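PDB 4GL6: DUF5037 domain-containing protein from Ruminococcus gnavus, which is of unknown function and belongs to the DUF5037 family, a domain built of helices and beta sheets. Local coordinates for residues Gly56-Pro61 with Ser66-Ile71. Sequence-based numbering, arbitrary orientation.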
loop_
_atom_site.group_PDB
_atom_site.type_symbol
_atom_site.label_atom_id
_atom_site.label_comp_id
_atom_site.label_asym_id
_atom_site.label_seq_id
_atom_site.Cartn_x
_atom_site.Cartn_y
_atom_site.Cartn_z
ATOM N N GLY A 56 1.098 5.288 -10.916
ATOM C CA GLY A 56 1.488 4.827 -12.244
ATOM C C GLY A 56 2.474 5.833 -12.822
ATOM O O GLY A 56 2.437 7.017 -12.492
ATOM N N SER A 57 3.338 5.353 -13.703
ATOM C CA SER A 57 4.418 6.128 -14.283
ATOM C C SER A 57 4.174 6.185 -15.812
ATOM O O SER A 57 4.046 5.142 -16.439
ATOM C CB SER A 57 5.713 5.416 -13.901
ATOM O OG SER A 57 6.827 6.243 -14.090
ATOM N N TYR A 58 4.064 7.394 -16.389
ATOM C CA TYR A 58 3.781 7.600 -17.833
ATOM C C TYR A 58 4.700 8.654 -18.475
ATOM O O TYR A 58 5.361 9.418 -17.781
ATOM C CB TYR A 58 2.301 8.030 -18.052
ATOM C CG TYR A 58 1.272 7.055 -17.510
ATOM C CD1 TYR A 58 0.881 7.091 -16.175
ATOM C CD2 TYR A 58 0.699 6.067 -18.329
ATOM C CE1 TYR A 58 -0.049 6.172 -15.660
ATOM C CE2 TYR A 58 -0.236 5.139 -17.828
ATOM C CZ TYR A 58 -0.612 5.191 -16.498
ATOM O OH TYR A 58 -1.517 4.295 -15.975
ATOM N N PHE A 59 4.753 8.646 -19.809
ATOM C CA PHE A 59 5.486 9.640 -20.619
ATOM C C PHE A 59 4.506 10.133 -21.682
ATOM O O PHE A 59 3.833 9.314 -22.310
ATOM C CB PHE A 59 6.747 9.032 -21.247
ATOM C CG PHE A 59 7.454 9.939 -22.223
ATOM C CD1 PHE A 59 8.329 10.931 -21.775
ATOM C CD2 PHE A 59 7.269 9.783 -23.614
ATOM C CE1 PHE A 59 8.987 11.757 -22.694
ATOM C CE2 PHE A 59 7.930 10.607 -24.530
ATOM C CZ PHE A 59 8.790 11.593 -24.066
ATOM N N ASN A 60 4.420 11.455 -21.845
ATOM C CA ASN A 60 3.507 12.088 -22.793
ATOM C C ASN A 60 4.338 12.775 -23.874
ATOM O O ASN A 60 4.984 13.775 -23.570
ATOM C CB ASN A 60 2.615 13.101 -22.074
ATOM C CG ASN A 60 1.586 13.727 -22.986
ATOM O OD1 ASN A 60 0.774 13.036 -23.594
ATOM N ND2 ASN A 60 1.601 15.037 -23.065
ATOM N N PRO A 61 4.324 12.250 -25.134
ATOM C CA PRO A 61 5.162 12.852 -26.192
ATOM C C PRO A 61 4.852 14.319 -26.539
ATOM O O PRO A 61 3.729 14.778 -26.320
ATOM C CB PRO A 61 4.925 11.937 -27.398
ATOM C CG PRO A 61 4.473 10.648 -26.809
ATOM C CD PRO A 61 3.649 11.029 -25.626
ATOM N N SER A 66 -0.880 13.045 -29.185
ATOM C CA SER A 66 0.046 11.928 -29.002
ATOM C C SER A 66 -0.561 10.894 -28.080
ATOM O O SER A 66 -1.231 11.260 -27.108
ATOM C CB SER A 66 1.377 12.416 -28.408
ATOM O OG SER A 66 1.209 13.030 -27.134
ATOM N N GLU A 67 -0.356 9.616 -28.397
ATOM C CA GLU A 67 -0.842 8.542 -27.540
ATOM C C GLU A 67 0.139 8.419 -26.392
ATOM O O GLU A 67 1.359 8.429 -26.605
ATOM C CB GLU A 67 -1.036 7.223 -28.285
ATOM C CG GLU A 67 -2.209 7.288 -29.266
ATOM C CD GLU A 67 -2.813 5.935 -29.628
ATOM O OE1 GLU A 67 -2.807 4.993 -28.795
ATOM O OE2 GLU A 67 -3.349 5.837 -30.755
ATOM N N ILE A 68 -0.409 8.343 -25.181
ATOM C CA ILE A 68 0.385 8.280 -23.952
ATOM C C ILE A 68 1.211 6.987 -23.924
ATOM O O ILE A 68 0.718 5.941 -24.344
ATOM C CB ILE A 68 -0.542 8.400 -22.697
ATOM C CG1 ILE A 68 0.241 8.729 -21.409
ATOM C CG2 ILE A 68 -1.441 7.180 -22.544
ATOM C CD1 ILE A 68 0.679 10.178 -21.303
ATOM N N GLU A 69 2.465 7.079 -23.472
ATOM C CA GLU A 69 3.364 5.918 -23.327
ATOM C C GLU A 69 3.399 5.509 -21.849
ATOM O O GLU A 69 3.294 6.354 -20.957
ATOM C CB GLU A 69 4.759 6.237 -23.853
ATOM C CG GLU A 69 4.765 6.499 -25.356
ATOM C CD GLU A 69 6.114 6.913 -25.916
ATOM O OE1 GLU A 69 7.142 6.773 -25.214
ATOM O OE2 GLU A 69 6.146 7.384 -27.079
ATOM N N ILE A 70 3.546 4.213 -21.600
ATOM C CA ILE A 70 3.503 3.649 -20.256
ATOM C C ILE A 70 4.905 3.252 -19.812
ATOM O O ILE A 70 5.544 2.437 -20.474
ATOM C CB ILE A 70 2.587 2.393 -20.226
ATOM C CG1 ILE A 70 1.134 2.765 -20.600
ATOM C CG2 ILE A 70 2.633 1.675 -18.865
ATOM C CD1 ILE A 70 0.880 3.041 -22.076
ATOM N N ILE A 71 5.387 3.836 -18.718
ATOM C CA ILE A 71 6.657 3.421 -18.126
ATOM C C ILE A 71 6.269 2.168 -17.314
ATOM O O ILE A 71 6.754 1.067 -17.592
ATOM C CB ILE A 71 7.312 4.527 -17.281
ATOM C CG1 ILE A 71 7.623 5.754 -18.165
ATOM C CG2 ILE A 71 8.592 3.997 -16.632
ATOM C CD1 ILE A 71 8.109 6.968 -17.389
#
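Phe59 and Glu69 bond to each other twice through their backbones: Phe59 N gives its hydrogen to Glu69 O at 2.9 Å, almost straight at 171°, and Glu69 N returns one to Phe59 O. Farther along, Ile71 N reaches Ser57 O in a more bent bond. At the other end, Ser66 OG, turned between its backbone N and carbonyl carbon (chi1 60°), donates to Pro61 O at 3.2 Å from above the carbonyl plane. The backbone bonds pair strands 54-59 and 69-70 as the antiparallel arms of a beta hairpin, the latter an outermost strand of the four-stranded antiparallel sheet, and the Ser66 bond lies in the loop between them. Tyr58 and Ile70 make its non-hydrogen-bonded pair; their side chains lie alongside, Tyr58 CE2 being 3.9 Å from Ile70 CG1, on the face covered by helix 6-18, where Tyr13 touches both. On the face of Phe59 and Glu69, the carboxylate is turned 45° from the ring, with Glu69 OE1 3.4 Å from Phe59 CD2. Ile68 crosses Asn60 at about a right angle, laying CD1 3.6 Å from Asn60 CB, while Asn60 OD1 accepts a hydrogen bond from Lys9 NZ. Ser66 CB also packs on Pro61 CB at 3.7 Å; an alanine here would probably leave Pro61 O without its hydroxyl partner and Pro61 less firmly tied to the returning chain. Beside Ser57, Ile71 sets its CD1 3.6 Å from Ser57 OG.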